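Side-chain contact in 2-hydroxyisobutanoyl-CoA mutase large subunit (Aquincola tertiaricarbonis, PDB 4R3U), which provides the substrate-binding half of a cobalamin-dependent mutase that interconverts 2-hydroxyisobutyryl-CoA and (S)-3-hydroxybutyryl-CoA: residues Thr426-Tyr429 with Glu430-Phe434. Sequence-based numbering, arbitrary orientation.
Sequences TTEY and EKKIF
Successive turns of helix 420-442 are joined here by i to i+4 hydrogen bonds. T426 O takes the N-H of E430, T427 O that of K431 and E428 O that of K432. The shortest bond is I433 N to Y429 O, 2.7 Å. T427 and K431 run side by side. The extended lysine lays its CE 3.8 Å from T427 CG2. With chi1 at -60°, T427 OG1 lies beside the backbone N and CG2 anti to it, which brings the methyl to the lysine. OG1 is hydrogen-bonded to R318 and to E423 O. E428 and K432 also lie alongside, and E428 OE2 is 4.1 Å from K432 CE; the K432 amine pairs with E435 instead. On the buried side, I433 CD1 sits at the edge of the Y429 ring, near its plane, and 4.2 Å from Y429 CB. I433 also packs on L265 and A268 of helix 264-283. Cutting I433 back to an alanine would probably leave a gap between Y429 and these two residues. E430 forms salt bridges to K322 and R318 of helix 306-327, and Y429 OH is hydrogen-bonded to E308. This is the i to i+4 bonding of an alpha-helix, here packed on helices 264-283 and 306-327 of the TIM-barrel mutase, away from its active site.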
loop_
_atom_site.group_PDB
_atom_site.type_symbol
_atom_site.label_atom_id
_atom_site.label_comp_id
_atom_site.label_asym_id
_atom_site.label_seq_id
_atom_site.Cartn_x
_atom_site.Cartn_y
_atom_site.Cartn_z
ATOM N N THR A 426 -9.664 11.179 16.962
ATOM C CA THR A 426 -11.010 11.497 16.454
ATOM C C THR A 426 -11.629 12.581 17.368
ATOM O O THR A 426 -12.161 13.586 16.879
ATOM C CB THR A 426 -11.902 10.233 16.428
ATOM O OG1 THR A 426 -11.314 9.246 15.574
ATOM C CG2 THR A 426 -13.352 10.527 16.017
ATOM N N THR A 427 -11.501 12.385 18.697
ATOM C CA THR A 427 -12.033 13.324 19.693
ATOM C C THR A 427 -11.323 14.697 19.694
ATOM O O THR A 427 -11.983 15.725 19.886
ATOM C CB THR A 427 -12.200 12.620 21.049
ATOM O OG1 THR A 427 -13.108 11.512 20.880
ATOM C CG2 THR A 427 -12.695 13.557 22.130
ATOM N N GLU A 428 -9.993 14.693 19.482
ATOM C CA GLU A 428 -9.142 15.885 19.406
ATOM C C GLU A 428 -9.548 16.701 18.181
ATOM O O GLU A 428 -9.798 17.903 18.311
ATOM C CB GLU A 428 -7.648 15.511 19.372
ATOM C CG GLU A 428 -6.947 15.720 20.701
ATOM C CD GLU A 428 -6.854 17.174 21.151
ATOM O OE1 GLU A 428 -7.654 17.573 22.030
ATOM O OE2 GLU A 428 -5.993 17.915 20.619
ATOM N N TYR A 429 -9.709 16.037 17.015
ATOM C CA TYR A 429 -10.183 16.686 15.795
ATOM C C TYR A 429 -11.553 17.367 15.985
ATOM O O TYR A 429 -11.678 18.545 15.658
ATOM C CB TYR A 429 -10.187 15.713 14.593
ATOM C CG TYR A 429 -8.940 15.875 13.765
ATOM C CD1 TYR A 429 -8.884 16.813 12.727
ATOM C CD2 TYR A 429 -7.764 15.210 14.109
ATOM C CE1 TYR A 429 -7.702 17.040 12.024
ATOM C CE2 TYR A 429 -6.585 15.418 13.403
ATOM C CZ TYR A 429 -6.560 16.327 12.358
ATOM O OH TYR A 429 -5.379 16.567 11.708
ATOM N N GLU A 430 -12.534 16.651 16.582
ATOM C CA GLU A 430 -13.889 17.125 16.884
ATOM C C GLU A 430 -13.871 18.471 17.637
ATOM O O GLU A 430 -14.410 19.462 17.150
ATOM C CB GLU A 430 -14.638 16.056 17.693
ATOM C CG GLU A 430 -16.098 16.405 17.916
ATOM C CD GLU A 430 -16.797 15.692 19.051
ATOM O OE1 GLU A 430 -18.004 15.954 19.253
ATOM O OE2 GLU A 430 -16.129 14.925 19.781
ATOM N N LYS A 431 -13.198 18.498 18.799
ATOM C CA LYS A 431 -13.050 19.671 19.648
ATOM C C LYS A 431 -12.358 20.826 18.908
ATOM O O LYS A 431 -12.860 21.952 18.945
ATOM C CB LYS A 431 -12.335 19.307 20.960
ATOM C CG LYS A 431 -13.166 18.374 21.843
ATOM C CD LYS A 431 -12.370 17.779 23.000
ATOM C CE LYS A 431 -13.210 16.895 23.901
ATOM N NZ LYS A 431 -12.383 16.146 24.895
ATOM N N LYS A 432 -11.246 20.539 18.203
ATOM C CA LYS A 432 -10.486 21.543 17.441
ATOM C C LYS A 432 -11.294 22.091 16.288
ATOM O O LYS A 432 -11.218 23.295 16.026
ATOM C CB LYS A 432 -9.115 21.017 16.990
ATOM C CG LYS A 432 -8.093 20.799 18.112
ATOM C CD LYS A 432 -7.442 22.076 18.630
ATOM C CE LYS A 432 -6.863 21.851 20.010
ATOM N NZ LYS A 432 -6.592 23.132 20.723
ATOM N N ILE A 433 -12.128 21.233 15.646
ATOM C CA ILE A 433 -13.050 21.632 14.564
ATOM C C ILE A 433 -14.113 22.589 15.121
ATOM O O ILE A 433 -14.319 23.656 14.547
ATOM C CB ILE A 433 -13.705 20.407 13.857
ATOM C CG1 ILE A 433 -12.732 19.717 12.862
ATOM C CG2 ILE A 433 -15.053 20.764 13.177
ATOM C CD1 ILE A 433 -13.010 18.156 12.677
ATOM N N PHE A 434 -14.776 22.212 16.241
ATOM C CA PHE A 434 -15.822 23.053 16.831
ATOM C C PHE A 434 -15.324 24.429 17.256
ATOM O O PHE A 434 -16.012 25.429 17.032
ATOM C CB PHE A 434 -16.593 22.329 17.945
ATOM C CG PHE A 434 -17.613 21.366 17.406
ATOM C CD1 PHE A 434 -18.576 21.784 16.496
ATOM C CD2 PHE A 434 -17.621 20.037 17.815
ATOM C CE1 PHE A 434 -19.498 20.880 15.974
ATOM C CE2 PHE A 434 -18.542 19.132 17.283
ATOM C CZ PHE A 434 -19.476 19.557 16.378
#